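Local coordinates for protein charybdin (Charybdis maritima, PDB 2B7U) that belongs to the ribosome-inactivating protein family of plant proteins, at residues 171-176 with 237-242. Sequence-based numbering, arbitrary orientation.
Sequences FVDIAN and LNFLGI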
loop_
_atom_site.group_PDB
_atom_site.type_symbol
_atom_site.label_atom_id
_atom_site.label_comp_id
_atom_site.label_asym_id
_atom_site.label_seq_id
_atom_site.Cartn_x
_atom_site.Cartn_y
_atom_site.Cartn_z
ATOM N N PHE A 171 -0.924 -6.482 4.589
ATOM C CA PHE A 171 -1.344 -7.207 5.804
ATOM C C PHE A 171 -2.576 -8.058 5.620
ATOM O O PHE A 171 -3.614 -7.576 5.187
ATOM C CB PHE A 171 -1.592 -6.231 6.951
ATOM C CG PHE A 171 -0.330 -5.582 7.468
ATOM C CD1 PHE A 171 0.517 -6.295 8.295
ATOM C CD2 PHE A 171 0.003 -4.299 7.113
ATOM C CE1 PHE A 171 1.673 -5.694 8.763
ATOM C CE2 PHE A 171 1.164 -3.703 7.574
ATOM C CZ PHE A 171 1.989 -4.401 8.406
ATOM N N VAL A 172 -2.455 -9.327 5.977
ATOM C CA VAL A 172 -3.553 -10.279 5.919
ATOM C C VAL A 172 -4.798 -9.797 6.643
ATOM O O VAL A 172 -5.907 -9.883 6.096
ATOM C CB VAL A 172 -3.076 -11.658 6.492
ATOM C CG1 VAL A 172 -4.235 -12.652 6.589
ATOM C CG2 VAL A 172 -1.926 -12.203 5.608
ATOM N N ASP A 173 -4.630 -9.305 7.859
ATOM C CA ASP A 173 -5.781 -8.967 8.727
ATOM C C ASP A 173 -6.515 -7.738 8.187
ATOM O O ASP A 173 -7.730 -7.597 8.383
ATOM C CB ASP A 173 -5.327 -8.708 10.165
ATOM C CG ASP A 173 -4.841 -9.962 10.849
ATOM O OD1 ASP A 173 -5.639 -10.916 10.940
ATOM O OD2 ASP A 173 -3.667 -9.994 11.261
ATOM N N ILE A 174 -5.779 -6.852 7.524
ATOM C CA ILE A 174 -6.352 -5.639 6.923
ATOM C C ILE A 174 -7.171 -6.018 5.686
ATOM O O ILE A 174 -8.337 -5.585 5.553
ATOM C CB ILE A 174 -5.280 -4.562 6.635
ATOM C CG1 ILE A 174 -4.633 -4.136 7.954
ATOM C CG2 ILE A 174 -5.901 -3.349 5.973
ATOM C CD1 ILE A 174 -3.564 -3.087 7.832
ATOM N N ALA A 175 -6.601 -6.840 4.796
ATOM C CA ALA A 175 -7.352 -7.363 3.654
ATOM C C ALA A 175 -8.632 -8.056 4.101
ATOM O O ALA A 175 -9.702 -7.819 3.526
ATOM C CB ALA A 175 -6.544 -8.304 2.826
ATOM N N ASN A 176 -8.523 -8.890 5.123
ATOM C CA ASN A 176 -9.708 -9.603 5.659
ATOM C C ASN A 176 -10.755 -8.621 6.146
ATOM O O ASN A 176 -11.962 -8.767 5.855
ATOM C CB ASN A 176 -9.331 -10.556 6.801
ATOM C CG ASN A 176 -8.612 -11.799 6.323
ATOM O OD1 ASN A 176 -8.641 -12.120 5.138
ATOM N ND2 ASN A 176 -7.975 -12.512 7.254
ATOM N N LEU A 237 5.636 -13.241 10.595
ATOM C CA LEU A 237 5.450 -13.351 9.148
ATOM C C LEU A 237 3.995 -13.689 8.763
ATOM O O LEU A 237 3.511 -13.269 7.716
ATOM C CB LEU A 237 6.430 -14.387 8.560
ATOM C CG LEU A 237 6.367 -14.582 7.044
ATOM C CD1 LEU A 237 6.582 -13.260 6.288
ATOM C CD2 LEU A 237 7.370 -15.658 6.614
ATOM N N ASN A 238 3.305 -14.425 9.636
ATOM C CA ASN A 238 1.905 -14.808 9.419
ATOM C C ASN A 238 0.990 -13.597 9.268
ATOM O O ASN A 238 -0.079 -13.690 8.625
ATOM C CB ASN A 238 1.408 -15.663 10.577
ATOM C CG ASN A 238 1.913 -17.109 10.544
ATOM O OD1 ASN A 238 1.807 -17.810 11.560
ATOM N ND2 ASN A 238 2.448 -17.573 9.398
ATOM N N PHE A 239 1.383 -12.457 9.835
ATOM C CA PHE A 239 0.604 -11.215 9.674
ATOM C C PHE A 239 0.779 -10.551 8.313
ATOM O O PHE A 239 -0.094 -9.778 7.897
ATOM C CB PHE A 239 0.984 -10.191 10.754
ATOM C CG PHE A 239 0.515 -10.559 12.125
ATOM C CD1 PHE A 239 1.243 -11.450 12.901
ATOM C CD2 PHE A 239 -0.678 -10.039 12.631
ATOM C CE1 PHE A 239 0.807 -11.813 14.184
ATOM C CE2 PHE A 239 -1.112 -10.387 13.922
ATOM C CZ PHE A 239 -0.352 -11.282 14.688
ATOM N N LEU A 240 1.900 -10.796 7.637
ATOM C CA LEU A 240 2.211 -10.056 6.421
ATOM C C LEU A 240 1.737 -10.764 5.165
ATOM O O LEU A 240 1.862 -11.967 5.017
ATOM C CB LEU A 240 3.717 -9.789 6.282
ATOM C CG LEU A 240 4.222 -8.579 7.070
ATOM C CD1 LEU A 240 4.118 -8.778 8.566
ATOM C CD2 LEU A 240 5.643 -8.143 6.700
ATOM N N GLY A 241 1.139 -10.009 4.282
ATOM C CA GLY A 241 0.794 -10.469 2.958
ATOM C C GLY A 241 1.918 -10.415 1.952
ATOM O O GLY A 241 1.928 -11.146 0.951
ATOM N N ILE A 242 2.841 -9.482 2.177
ATOM C CA ILE A 242 4.008 -9.276 1.328
ATOM C C ILE A 242 5.050 -8.533 2.177
ATOM O O ILE A 242 4.696 -7.800 3.103
ATOM C CB ILE A 242 3.613 -8.566 -0.023
ATOM C CG1 ILE A 242 4.757 -8.670 -1.047
ATOM C CG2 ILE A 242 3.199 -7.138 0.227
ATOM C CD1 ILE A 242 4.275 -8.587 -2.452
HETATM O O HOH W 1 -2.217 -8.864 9.330
#
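The ring of Phe171 takes the carbonyl oxygen of Phe239 at its edge, near the ring plane, with CD1 of Phe171 3.6 Å from that O. Farther along the ring, Phe171 CE1 meets methyl CD1 of Leu240 at 3.9 Å, the two side chains running side by side in the same direction. The ring of Phe239 is met obliquely by a carboxylate: Asp173 OD2 lies 3.3 Å from Phe239 CD2, the two planes 63° apart. With CG beside its own backbone N (chi1 -69°), Asp173 can also hold a water with both OD2 and its N-H. That water donates to Phe239 O, which accepts a second, direct bond from Val172 N at 3.1 Å, the donor N lying 31° out of the carbonyl plane. Two donors thus grip one oxygen where helix 172-180 begins, with Phe171 as its N-cap residue. Methyl CG2 of Val172 rests against the turn, 3.8 Å from Asn238 O. Phe171 and Leu240 form a single beta bridge, to which a backbone bond between Arg170 and Gly241 belongs. The contact joins the break between helices 151-170 and 172-180 to the type I turn Leu237-Leu240, which starts on the last residue of helix 233-237; Trp202, in helix 202-214, packs against both Phe171 and Leu240.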